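PDB 5C2V: hydrazine synthase subunit gamma from Candidatus Kuenenia stuttgartiensis, which reduces nitric oxide to hydroxylamine with three electrons, the first half-reaction of the heme c-containing hydrazine synthase complex that makes hydrazine from nitric oxide and ammonium. Local coordinates for residues S87-K92 with Y270-G275; R104-T109 with D251-F256. All blocks are in the same frame, centred on the assembly; numbering follows the deposited sequence.

Contact 1: residues S87-K92 with Y270-G275. With CA (calcium ion), chain U; CA (calcium ion), chain S; HEC (heme c), chain B.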
ATOM      1  N   SER C  87      43.410  16.859   0.670  1.00 54.50           N
ATOM      2  CA  SER C  87      44.666  17.197   0.012  1.00 45.47           C
ATOM      3  C   SER C  87      44.495  17.097  -1.492  1.00 55.59           C
ATOM      4  O   SER C  87      44.385  15.997  -2.024  1.00 38.05           O
ATOM      5  CB  SER C  87      45.789  16.268   0.469  1.00 42.06           C
ATOM      6  OG  SER C  87      45.513  14.923   0.119  1.00 42.33           O
ATOM      7  N   TRP C  88      44.509  18.239  -2.172  1.00 34.40           N
ATOM      8  CA  TRP C  88      44.160  18.306  -3.589  1.00 38.69           C
ATOM      9  C   TRP C  88      45.361  18.184  -4.521  1.00 45.74           C
ATOM     10  O   TRP C  88      46.444  18.685  -4.219  1.00 54.70           O
ATOM     11  CB  TRP C  88      43.426  19.617  -3.880  1.00 39.34           C
ATOM     12  CG  TRP C  88      42.201  19.803  -3.048  1.00 48.00           C
ATOM     13  CD1 TRP C  88      42.099  20.500  -1.879  1.00 44.14           C
ATOM     14  CD2 TRP C  88      40.899  19.274  -3.316  1.00 32.16           C
ATOM     15  NE1 TRP C  88      40.810  20.441  -1.405  1.00 50.36           N
ATOM     16  CE2 TRP C  88      40.054  19.694  -2.268  1.00 44.67           C
ATOM     17  CE3 TRP C  88      40.365  18.487  -4.340  1.00 40.60           C
ATOM     18  CZ2 TRP C  88      38.705  19.353  -2.218  1.00 37.34           C
ATOM     19  CZ3 TRP C  88      39.026  18.150  -4.288  1.00 55.93           C
ATOM     20  CH2 TRP C  88      38.211  18.583  -3.234  1.00 39.55           C
ATOM     21  N   LYS C  89      45.162  17.516  -5.655  1.00 46.05           N
ATOM     22  CA  LYS C  89      46.211  17.413  -6.666  1.00 34.44           C
ATOM     23  C   LYS C  89      45.750  17.753  -8.082  1.00 40.23           C
ATOM     24  O   LYS C  89      44.868  17.108  -8.649  1.00 48.82           O
ATOM     25  CB  LYS C  89      46.826  16.015  -6.663  1.00 45.15           C
ATOM     26  CG  LYS C  89      47.765  15.768  -5.505  1.00 51.87           C
ATOM     27  CD  LYS C  89      48.982  16.674  -5.549  1.00 58.35           C
ATOM     28  CE  LYS C  89      50.031  16.219  -4.548  1.00 53.55           C
ATOM     29  NZ  LYS C  89      49.463  16.074  -3.178  1.00 43.29           N
ATOM     30  N   ASN C  90      46.376  18.791  -8.624  1.00 51.03           N
ATOM     31  CA  ASN C  90      46.287  19.188 -10.024  1.00 46.86           C
ATOM     32  C   ASN C  90      46.682  18.021 -10.935  1.00 41.02           C
ATOM     33  O   ASN C  90      47.628  17.292 -10.641  1.00 60.22           O
ATOM     34  CB  ASN C  90      47.182  20.432 -10.214  1.00 64.82           C
ATOM     35  CG  ASN C  90      47.690  20.634 -11.637  1.00 54.12           C
ATOM     36  OD1 ASN C  90      47.128  20.148 -12.608  1.00 83.43           O
ATOM     37  ND2 ASN C  90      48.785  21.376 -11.751  1.00 83.42           N
ATOM     38  N   THR C  91      45.950  17.832 -12.032  1.00 50.35           N
ATOM     39  CA  THR C  91      46.231  16.723 -12.945  1.00 46.69           C
ATOM     40  C   THR C  91      47.546  16.950 -13.684  1.00 51.57           C
ATOM     41  O   THR C  91      47.737  17.976 -14.337  1.00 53.46           O
ATOM     42  CB  THR C  91      45.097  16.520 -13.973  1.00 46.69           C
ATOM     43  OG1 THR C  91      43.872  16.236 -13.286  1.00 46.55           O
ATOM     44  CG2 THR C  91      45.423  15.364 -14.910  1.00 35.95           C
ATOM     45  N   LYS C  92      48.448  15.979 -13.579  1.00 53.01           N
ATOM     46  CA  LYS C  92      49.803  16.118 -14.104  1.00 53.92           C
ATOM     47  C   LYS C  92      49.861  16.262 -15.622  1.00 55.46           C
ATOM     48  O   LYS C  92      49.140  15.587 -16.356  1.00 50.58           O
ATOM     49  CB  LYS C  92      50.657  14.923 -13.676  1.00 61.28           C
ATOM     50  CG  LYS C  92      51.588  15.210 -12.509  1.00 56.65           C
ATOM     51  CD  LYS C  92      52.673  16.198 -12.908  1.00 60.22           C
ATOM     52  CE  LYS C  92      53.642  16.455 -11.767  1.00 52.63           C
ATOM     53  NZ  LYS C  92      54.711  17.422 -12.143  1.00 71.14           N
ATOM     54  N   TYR C 270      48.642  25.966 -12.308  1.00 41.23           N
ATOM     55  CA  TYR C 270      49.928  25.503 -11.761  1.00 72.30           C
ATOM     56  C   TYR C 270      50.043  25.209 -10.250  1.00 60.24           C
ATOM     57  O   TYR C 270      49.075  25.276  -9.498  1.00 55.12           O
ATOM     58  CB  TYR C 270      50.990  26.540 -12.130  1.00 40.93           C
ATOM     59  CG  TYR C 270      50.748  27.082 -13.508  1.00 34.41           C
ATOM     60  CD1 TYR C 270      51.110  26.349 -14.623  1.00 43.55           C
ATOM     61  CD2 TYR C 270      50.106  28.300 -13.700  1.00 36.52           C
ATOM     62  CE1 TYR C 270      50.873  26.818 -15.885  1.00 47.28           C
ATOM     63  CE2 TYR C 270      49.857  28.779 -14.968  1.00 35.63           C
ATOM     64  CZ  TYR C 270      50.243  28.030 -16.059  1.00 40.21           C
ATOM     65  OH  TYR C 270      50.007  28.495 -17.332  1.00 51.80           O
ATOM     66  N   PHE C 271      51.288  24.938  -9.855  1.00 67.14           N
ATOM     67  CA  PHE C 271      51.736  24.219  -8.649  1.00 51.41           C
ATOM     68  C   PHE C 271      51.146  22.810  -8.495  1.00 48.88           C
ATOM     69  O   PHE C 271      50.760  22.192  -9.485  1.00 68.85           O
ATOM     70  CB  PHE C 271      51.428  25.040  -7.389  1.00 44.95           C
ATOM     71  CG  PHE C 271      52.301  26.254  -7.230  1.00 46.21           C
ATOM     72  CD1 PHE C 271      53.615  26.238  -7.667  1.00 58.90           C
ATOM     73  CD2 PHE C 271      51.810  27.408  -6.642  1.00 55.97           C
ATOM     74  CE1 PHE C 271      54.422  27.351  -7.526  1.00 51.19           C
ATOM     75  CE2 PHE C 271      52.614  28.526  -6.498  1.00 64.91           C
ATOM     76  CZ  PHE C 271      53.922  28.496  -6.940  1.00 56.89           C
ATOM     77  N   HIS C 272      51.056  22.313  -7.260  1.00 56.47           N
ATOM     78  CA  HIS C 272      50.632  20.923  -7.042  1.00 43.08           C
ATOM     79  C   HIS C 272      49.124  20.745  -6.864  1.00 57.88           C
ATOM     80  O   HIS C 272      48.532  19.812  -7.408  1.00 46.43           O
ATOM     81  CB  HIS C 272      51.387  20.298  -5.858  1.00 38.57           C
ATOM     82  CG  HIS C 272      50.994  20.831  -4.514  1.00 38.98           C
ATOM     83  ND1 HIS C 272      51.269  22.121  -4.113  1.00 50.73           N
ATOM     84  CD2 HIS C 272      50.374  20.236  -3.472  1.00 43.94           C
ATOM     85  CE1 HIS C 272      50.819  22.299  -2.884  1.00 46.38           C
ATOM     86  NE2 HIS C 272      50.273  21.172  -2.469  1.00 48.36           N
ATOM     87  N   ASP C 273      48.517  21.636  -6.090  1.00 55.47           N
ATOM     88  CA  ASP C 273      47.093  21.553  -5.797  1.00 48.33           C
ATOM     89  C   ASP C 273      46.318  22.395  -6.793  1.00 47.48           C
ATOM     90  O   ASP C 273      45.088  22.441  -6.770  1.00 54.25           O
ATOM     91  CB  ASP C 273      46.804  22.020  -4.370  1.00 48.88           C
ATOM     92  CG  ASP C 273      47.134  23.488  -4.158  1.00 51.21           C
ATOM     93  OD1 ASP C 273      47.978  24.025  -4.907  1.00 43.25           O
ATOM     94  OD2 ASP C 273      46.548  24.104  -3.243  1.00 52.57           O
ATOM     95  N   GLY C 274      47.052  23.063  -7.670  1.00 47.23           N
ATOM     96  CA  GLY C 274      46.441  23.983  -8.600  1.00 36.71           C
ATOM     97  C   GLY C 274      46.048  25.261  -7.888  1.00 45.68           C
ATOM     98  O   GLY C 274      45.014  25.861  -8.177  1.00 62.22           O
ATOM     99  N   GLY C 275      46.873  25.676  -6.935  1.00 61.54           N
ATOM    100  CA  GLY C 275      46.609  26.893  -6.194  1.00 48.25           C
ATOM    101  C   GLY C 275      46.763  28.119  -7.071  1.00 55.35           C
ATOM    102  O   GLY C 275      46.059  29.111  -6.897  1.00 47.96           O
TER
HETATM  103 CA    CA U 403      44.059  13.664  -1.936  1.00 48.43          CA
HETATM  104 CA    CA S 401      48.629  21.848 -13.798  1.00 54.65          CA
HETATM  105 FE   HEC B 405      59.631  27.142  -9.459  1.00 58.21          FE
HETATM  106  CHA HEC B 405      56.835  25.152  -9.615  1.00 57.52           C
HETATM  107  CHB HEC B 405      58.447  29.020 -12.062  1.00 75.30           C
HETATM  108  CHC HEC B 405      62.028  29.537  -8.826  1.00 62.68           C
HETATM  109  CHD HEC B 405      61.040  25.108  -7.111  1.00 67.47           C
HETATM  110  NA  HEC B 405      57.937  27.110 -10.610  1.00 62.85           N
HETATM  111  C1A HEC B 405      56.929  26.167 -10.543  1.00 62.98           C
HETATM  112  C2A HEC B 405      55.994  26.440 -11.618  1.00 69.06           C
HETATM  113  C3A HEC B 405      56.437  27.505 -12.293  1.00 67.27           C
HETATM  114  C4A HEC B 405      57.669  27.951 -11.673  1.00 59.51           C
HETATM  115  CMA HEC B 405      55.755  28.147 -13.521  1.00 49.46           C
HETATM  116  CAA HEC B 405      54.713  25.636 -11.932  1.00 55.20           C
HETATM  117  CBA HEC B 405      55.093  24.250 -12.443  1.00 64.04           C
HETATM  118  CGA HEC B 405      53.863  23.383 -12.529  1.00 51.92           C
HETATM  119  O1A HEC B 405      53.928  22.312 -13.183  1.00 54.38           O
HETATM  120  O2A HEC B 405      52.817  23.767 -11.946  1.00 55.21           O
HETATM  121  NB  HEC B 405      60.195  28.918 -10.340  1.00 61.45           N
HETATM  122  C1B HEC B 405      59.462  29.575 -11.312  1.00 62.84           C
HETATM  123  C2B HEC B 405      59.943  30.940 -11.389  1.00 53.68           C
HETATM  124  C3B HEC B 405      60.936  31.080 -10.500  1.00 67.28           C
HETATM  125  C4B HEC B 405      61.111  29.811  -9.819  1.00 53.54           C
HETATM  126  CMB HEC B 405      59.396  32.015 -12.355  1.00 59.26           C
HETATM  127  CAB HEC B 405      61.759  32.359 -10.216  1.00 65.28           C
HETATM  128  CBB HEC B 405      60.884  33.416  -9.506  1.00 55.64           C
HETATM  129  NC  HEC B 405      61.239  27.296  -8.202  1.00 69.64           N
HETATM  130  C1C HEC B 405      62.102  28.370  -8.093  1.00 68.61           C
HETATM  131  C2C HEC B 405      63.014  28.098  -6.999  1.00 68.70           C
HETATM  132  C3C HEC B 405      62.816  26.833  -6.608  1.00 70.85           C
HETATM  133  C4C HEC B 405      61.645  26.332  -7.302  1.00 62.50           C
HETATM  134  CMC HEC B 405      64.237  28.972  -6.644  1.00 68.70           C
HETATM  135  CAC HEC B 405      63.598  26.070  -5.512  1.00 70.71           C
HETATM  136  CBC HEC B 405      63.343  26.697  -4.124  1.00 67.89           C
HETATM  137  ND  HEC B 405      59.055  25.349  -8.551  1.00 51.71           N
HETATM  138  C1D HEC B 405      59.754  24.786  -7.485  1.00 63.91           C
HETATM  139  C2D HEC B 405      58.905  23.811  -6.833  1.00 66.86           C
HETATM  140  C3D HEC B 405      57.589  23.826  -7.625  1.00 70.12           C
HETATM  141  C4D HEC B 405      57.776  24.812  -8.666  1.00 59.79           C
HETATM  142  CMD HEC B 405      59.257  22.939  -5.608  1.00 51.57           C
HETATM  143  CAD HEC B 405      56.320  22.985  -7.365  1.00 60.49           C
HETATM  144  CBD HEC B 405      55.700  23.408  -6.038  1.00 55.74           C
HETATM  145  CGD HEC B 405      54.316  22.829  -5.916  1.00 61.49           C
HETATM  146  O1D HEC B 405      53.630  23.123  -4.904  1.00 42.14           O
HETATM  147  O2D HEC B 405      53.901  22.074  -6.833  1.00 50.98           O
HETATM  148  O   HOH W   1      49.781  19.988 -14.816  1.00 57.42           O
HETATM  149  O   HOH W   2      46.895  21.635 -15.394  1.00 74.90           O
HETATM  150  O   HOH W   3      44.244  13.974  -4.317  1.00 55.33           O
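A calcium site and the propionate pocket of the His190/His293-ligated heme c meet where Asn90 docks on the loop at Phe271 and His272. The docking rests on one backbone hydrogen bond: N of Asn90 donates to O of His272 at 2.7 Å, with an N-H...O angle of 151°. CG of Asn90 stands anti to its backbone N (chi1 155°), which points the carboxamide at the calcium that Ser267 and Thr269 also bind, with OD1 of Asn90 modelled 2.6 Å from the metal. ND2 of Asn90, however, sits implausibly close to the same ion, so the amide orientation is uncertain, and with it the modelled bond from ND2 of Asn90 to O of Phe271 at 3.1 Å. O of His272 also receives a CA-H...O contact from Lys89 CA at 3.4 Å. Beside it, CB of Asp273 lies 3.4 Å from O of Trp88 and sits 4.0 Å above the centre of one face of the His272 imidazole. That ring is tethered through both nitrogens: ND1 makes a weak bond to O1D of a heme propionate, and NE2 is bonded to Asp251. Asn90 thus joins a calcium site to the heme-binding loop, securely through its backbone N and less certainly through its amide.

Contact 2: residues R104-T109 with D251-F256. With HEC (heme c), chain V.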
ATOM      1  N   ARG C 104      54.914  11.850  -9.997  1.00 72.87           N
ATOM      2  CA  ARG C 104      53.867  12.564  -9.265  1.00 62.33           C
ATOM      3  C   ARG C 104      54.305  13.966  -8.842  1.00 64.22           C
ATOM      4  O   ARG C 104      55.009  14.654  -9.580  1.00 80.89           O
ATOM      5  CB  ARG C 104      53.427  11.772  -8.029  1.00 64.07           C
ATOM      6  CG  ARG C 104      52.760  10.437  -8.320  1.00 47.08           C
ATOM      7  CD  ARG C 104      51.357  10.420  -7.740  1.00 58.10           C
ATOM      8  NE  ARG C 104      50.941   9.095  -7.293  1.00 57.98           N
ATOM      9  CZ  ARG C 104      49.909   8.877  -6.483  1.00 44.24           C
ATOM     10  NH1 ARG C 104      49.195   9.901  -6.031  1.00 32.75           N
ATOM     11  NH2 ARG C 104      49.593   7.642  -6.121  1.00 38.17           N
ATOM     12  N   HIS C 105      53.906  14.371  -7.641  1.00 48.82           N
ATOM     13  CA  HIS C 105      54.142  15.732  -7.166  1.00 66.41           C
ATOM     14  C   HIS C 105      54.989  15.737  -5.901  1.00 59.75           C
ATOM     15  O   HIS C 105      56.091  16.284  -5.885  1.00 60.07           O
ATOM     16  CB  HIS C 105      52.816  16.453  -6.907  1.00 60.38           C
ATOM     17  CG  HIS C 105      52.230  17.104  -8.123  1.00 54.66           C
ATOM     18  ND1 HIS C 105      51.228  16.521  -8.870  1.00 70.31           N
ATOM     19  CD2 HIS C 105      52.500  18.289  -8.716  1.00 61.15           C
ATOM     20  CE1 HIS C 105      50.909  17.322  -9.873  1.00 51.85           C
ATOM     21  NE2 HIS C 105      51.666  18.400  -9.801  1.00 55.23           N
ATOM     22  N   GLU C 106      54.450  15.145  -4.840  1.00 52.65           N
ATOM     23  CA  GLU C 106      55.164  15.020  -3.575  1.00 62.06           C
ATOM     24  C   GLU C 106      56.495  14.307  -3.784  1.00 56.67           C
ATOM     25  O   GLU C 106      56.569  13.310  -4.502  1.00 53.40           O
ATOM     26  CB  GLU C 106      54.311  14.270  -2.553  1.00 65.24           C
ATOM     27  CG  GLU C 106      52.933  14.879  -2.344  1.00 75.63           C
ATOM     28  CD  GLU C 106      52.142  14.181  -1.257  1.00 64.62           C
ATOM     29  OE1 GLU C 106      52.625  13.157  -0.732  1.00 70.04           O
ATOM     30  OE2 GLU C 106      51.037  14.659  -0.927  1.00 55.09           O
ATOM     31  N   GLY C 107      57.546  14.830  -3.161  1.00 64.32           N
ATOM     32  CA  GLY C 107      58.887  14.317  -3.371  1.00 67.77           C
ATOM     33  C   GLY C 107      59.337  13.305  -2.337  1.00 60.55           C
ATOM     34  O   GLY C 107      58.520  12.622  -1.721  1.00 59.47           O
ATOM     35  N   PHE C 108      60.651  13.214  -2.150  1.00 53.07           N
ATOM     36  CA  PHE C 108      61.241  12.234  -1.246  1.00 58.89           C
ATOM     37  C   PHE C 108      60.891  12.498   0.214  1.00 50.45           C
ATOM     38  O   PHE C 108      60.796  11.565   1.011  1.00 49.50           O
ATOM     39  CB  PHE C 108      62.762  12.207  -1.410  1.00 49.94           C
ATOM     40  CG  PHE C 108      63.219  11.677  -2.738  1.00 52.27           C
ATOM     41  CD1 PHE C 108      63.363  10.314  -2.940  1.00 41.14           C
ATOM     42  CD2 PHE C 108      63.506  12.539  -3.782  1.00 51.48           C
ATOM     43  CE1 PHE C 108      63.783   9.821  -4.161  1.00 48.38           C
ATOM     44  CE2 PHE C 108      63.927  12.053  -5.005  1.00 51.55           C
ATOM     45  CZ  PHE C 108      64.066  10.692  -5.194  1.00 48.61           C
ATOM     46  N   THR C 109      60.707  13.768   0.561  1.00 49.13           N
ATOM     47  CA  THR C 109      60.393  14.135   1.936  1.00 58.37           C
ATOM     48  C   THR C 109      59.055  13.536   2.359  1.00 60.81           C
ATOM     49  O   THR C 109      58.032  13.758   1.711  1.00 66.89           O
ATOM     50  CB  THR C 109      60.354  15.664   2.120  1.00 64.14           C
ATOM     51  OG1 THR C 109      61.566  16.242   1.618  1.00 57.54           O
ATOM     52  CG2 THR C 109      60.195  16.024   3.589  1.00 67.50           C
ATOM     53  N   ASP C 251      47.753  19.448   3.325  1.00 55.86           N
ATOM     54  CA  ASP C 251      48.781  18.606   2.724  1.00 43.82           C
ATOM     55  C   ASP C 251      49.466  17.730   3.766  1.00 46.12           C
ATOM     56  O   ASP C 251      49.658  18.140   4.910  1.00 45.12           O
ATOM     57  CB  ASP C 251      49.821  19.459   1.997  1.00 51.20           C
ATOM     58  CG  ASP C 251      49.302  20.029   0.690  1.00 59.66           C
ATOM     59  OD1 ASP C 251      48.320  19.484   0.145  1.00 55.38           O
ATOM     60  OD2 ASP C 251      49.888  21.022   0.203  1.00 48.33           O
ATOM     61  N   LEU C 252      49.826  16.516   3.366  1.00 42.61           N
ATOM     62  CA  LEU C 252      50.541  15.611   4.257  1.00 66.46           C
ATOM     63  C   LEU C 252      52.043  15.893   4.246  1.00 64.85           C
ATOM     64  O   LEU C 252      52.774  15.422   5.117  1.00 51.47           O
ATOM     65  CB  LEU C 252      50.272  14.154   3.875  1.00 54.04           C
ATOM     66  CG  LEU C 252      49.188  13.437   4.687  1.00 49.00           C
ATOM     67  CD1 LEU C 252      47.856  14.171   4.607  1.00 44.38           C
ATOM     68  CD2 LEU C 252      49.042  11.989   4.240  1.00 53.35           C
ATOM     69  N   VAL C 253      52.499  16.663   3.259  1.00 62.30           N
ATOM     70  CA  VAL C 253      53.909  17.039   3.161  1.00 41.76           C
ATOM     71  C   VAL C 253      54.067  18.516   2.804  1.00 63.95           C
ATOM     72  O   VAL C 253      53.187  19.110   2.178  1.00 61.66           O
ATOM     73  CB  VAL C 253      54.659  16.192   2.108  1.00 54.22           C
ATOM     74  CG1 VAL C 253      54.636  14.716   2.482  1.00 26.99           C
ATOM     75  CG2 VAL C 253      54.064  16.410   0.727  1.00 39.68           C
ATOM     76  N   LYS C 254      55.180  19.110   3.224  1.00 61.84           N
ATOM     77  CA  LYS C 254      55.463  20.509   2.916  1.00 51.86           C
ATOM     78  C   LYS C 254      56.324  20.708   1.668  1.00 53.34           C
ATOM     79  O   LYS C 254      56.461  21.829   1.181  1.00 48.95           O
ATOM     80  CB  LYS C 254      56.151  21.179   4.107  1.00 49.30           C
ATOM     81  CG  LYS C 254      55.474  20.927   5.438  1.00 48.18           C
ATOM     82  CD  LYS C 254      56.228  21.606   6.566  1.00 64.00           C
ATOM     83  CE  LYS C 254      55.548  21.367   7.902  1.00 69.20           C
ATOM     84  NZ  LYS C 254      56.234  22.090   9.007  1.00 64.51           N
ATOM     85  N   GLU C 255      56.896  19.626   1.146  1.00 58.65           N
ATOM     86  CA  GLU C 255      57.868  19.740   0.061  1.00 57.11           C
ATOM     87  C   GLU C 255      57.461  18.927  -1.164  1.00 48.75           C
ATOM     88  O   GLU C 255      56.809  17.892  -1.041  1.00 40.50           O
ATOM     89  CB  GLU C 255      59.253  19.305   0.545  1.00 52.09           C
ATOM     90  CG  GLU C 255      59.788  20.126   1.707  1.00 61.84           C
ATOM     91  CD  GLU C 255      61.198  19.733   2.098  1.00 65.87           C
ATOM     92  OE1 GLU C 255      61.711  18.733   1.553  1.00 67.12           O
ATOM     93  OE2 GLU C 255      61.795  20.424   2.950  1.00 65.86           O
ATOM     94  N   PHE C 256      57.854  19.398  -2.346  1.00 49.53           N
ATOM     95  CA  PHE C 256      57.393  18.791  -3.590  1.00 49.48           C
ATOM     96  C   PHE C 256      58.475  18.687  -4.664  1.00 52.55           C
ATOM     97  O   PHE C 256      59.409  19.487  -4.706  1.00 56.43           O
ATOM     98  CB  PHE C 256      56.204  19.582  -4.143  1.00 57.91           C
ATOM     99  CG  PHE C 256      55.138  19.860  -3.124  1.00 55.35           C
ATOM    100  CD1 PHE C 256      54.183  18.905  -2.822  1.00 50.00           C
ATOM    101  CD2 PHE C 256      55.098  21.076  -2.460  1.00 51.04           C
ATOM    102  CE1 PHE C 256      53.205  19.157  -1.878  1.00 44.47           C
ATOM    103  CE2 PHE C 256      54.123  21.335  -1.517  1.00 57.27           C
ATOM    104  CZ  PHE C 256      53.175  20.374  -1.226  1.00 48.91           C
TER
HETATM  105 FE   HEC V 404      47.071  10.199 -13.896  1.00 42.81          FE
HETATM  106  CHA HEC V 404      49.589  11.860 -12.249  1.00 53.24           C
HETATM  107  CHB HEC V 404      49.386   8.685 -15.890  1.00 64.68           C
HETATM  108  CHC HEC V 404      44.574   8.340 -15.385  1.00 42.51           C
HETATM  109  CHD HEC V 404      44.692  12.221 -12.485  1.00 51.73           C
HETATM  110  NA  HEC V 404      49.127  10.237 -14.015  1.00 52.30           N
HETATM  111  C1A HEC V 404      49.977  11.050 -13.294  1.00 42.87           C
HETATM  112  C2A HEC V 404      51.318  10.900 -13.837  1.00 60.25           C
HETATM  113  C3A HEC V 404      51.252  10.014 -14.844  1.00 61.53           C
HETATM  114  C4A HEC V 404      49.874   9.586 -14.973  1.00 49.49           C
HETATM  115  CMA HEC V 404      52.408   9.508 -15.737  1.00 40.06           C
HETATM  116  CAA HEC V 404      52.582  11.629 -13.314  1.00 48.03           C
HETATM  117  CBA HEC V 404      53.191  12.542 -14.377  1.00 55.47           C
HETATM  118  CGA HEC V 404      54.439  13.198 -13.846  1.00 66.94           C
HETATM  119  O1A HEC V 404      54.746  13.024 -12.639  1.00 61.61           O
HETATM  120  O2A HEC V 404      55.127  13.899 -14.634  1.00 61.50           O
HETATM  121  NB  HEC V 404      46.973   8.852 -15.463  1.00 36.01           N
HETATM  122  C1B HEC V 404      48.094   8.205 -15.944  1.00 42.37           C
HETATM  123  C2B HEC V 404      47.676   6.937 -16.505  1.00 43.32           C
HETATM  124  C3B HEC V 404      46.346   6.843 -16.374  1.00 51.96           C
HETATM  125  C4B HEC V 404      45.879   8.044 -15.712  1.00 54.55           C
HETATM  126  CMB HEC V 404      48.622   5.906 -17.158  1.00 39.50           C
HETATM  127  CAB HEC V 404      45.441   5.672 -16.824  1.00 28.74           C
HETATM  128  CBB HEC V 404      45.679   4.423 -15.947  1.00 51.61           C
HETATM  129  NC  HEC V 404      45.009  10.277 -13.946  1.00 53.14           N
HETATM  130  C1C HEC V 404      44.170   9.392 -14.592  1.00 39.04           C
HETATM  131  C2C HEC V 404      42.811   9.676 -14.178  1.00 41.89           C
HETATM  132  C3C HEC V 404      42.833  10.827 -13.492  1.00 41.76           C
HETATM  133  C4C HEC V 404      44.223  11.178 -13.256  1.00 41.12           C
HETATM  134  CMC HEC V 404      41.562   9.024 -14.815  1.00 42.42           C
HETATM  135  CAC HEC V 404      41.610  11.574 -12.911  1.00 43.48           C
HETATM  136  CBC HEC V 404      40.959  10.742 -11.784  1.00 30.91           C
HETATM  137  ND  HEC V 404      47.138  11.844 -12.621  1.00 26.76           N
HETATM  138  C1D HEC V 404      45.992  12.403 -12.054  1.00 45.14           C
HETATM  139  C2D HEC V 404      46.386  13.214 -10.925  1.00 43.45           C
HETATM  140  C3D HEC V 404      47.914  13.103 -10.852  1.00 34.66           C
HETATM  141  C4D HEC V 404      48.294  12.232 -11.943  1.00 50.09           C
HETATM  142  CMD HEC V 404      45.461  14.023  -9.990  1.00 44.54           C
HETATM  143  CAD HEC V 404      48.851  13.770  -9.824  1.00 44.86           C
HETATM  144  CBD HEC V 404      48.864  12.918  -8.558  1.00 50.34           C
HETATM  145  CGD HEC V 404      49.788  13.535  -7.543  1.00 61.98           C
HETATM  146  O1D HEC V 404      49.932  12.963  -6.431  1.00 55.51           O
HETATM  147  O2D HEC V 404      50.380  14.600  -7.848  1.00 52.96           O
HETATM  148  O   HOH W   4      49.106  15.471   1.078  1.00 47.43           O
HETATM  149  O   HOH W   5      47.219   8.996 -12.184  1.00 37.07           O
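Around the Phe256 ring, O of His105 approaches at the edge, near the ring plane, while CA of Glu106 comes obliquely, 4.1 Å from CD1 of Phe256. The same ring stacks with His272 and belongs to the pocket of the second heme. The flat groups at the other end meet the heme held by Cys63, Cys66 and His67, which appears to be the active-site heme and whose iron carries a water. O1D of a propionate lies near the plane of the Arg104 guanidinium, 3.2 Å from NH1 of Arg104 with an N-H...O angle of 168°, and O2D lies near the plane of the His105 imidazole, bonded to ND1 at a modelled length too short to be weighed at this resolution. Beyond the rings, Val253 CG2 packs 3.6 Å from CG of Glu106 and 3.5 Å from its CD. Glu106 is extended beyond CG (chi2 -176°), which lays its stem across the valine and sends OE1 to His111 and OE2 to a salt bridge with Lys89 and to a water; that water, 2.9 Å from OE2 of Glu106, also accepts from N of Leu252 at 2.6 Å. At the exposed end, OG1 of Thr109 is modelled donating to OE1 of Glu255. The Arg104 guanidinium, and probably the His105 imidazole, hold the propionate, while the buried Glu106 carboxylate is linked through water to the opposing backbone.

From the N terminus, 87-92 comes first, its residues 89-90 paired antiparallel with 77-78. Segment 104-109 follows after eleven residues. After some 140 residues, including helices 141-152 and 170-179, the chain returns at 251-256 and closes the loop of contact 2; 270-275 then closes the longer loop of contact 1, so the two contacts nest without crossing. Both join the part of the chain that lines the first heme pocket to the part that lines the second, with centres 12 Å apart. They also touch: NZ of Lys89 is salt-bridged to OE2 of Glu106 at 3.1 Å, and CE of Lys92 packs on O of Arg104.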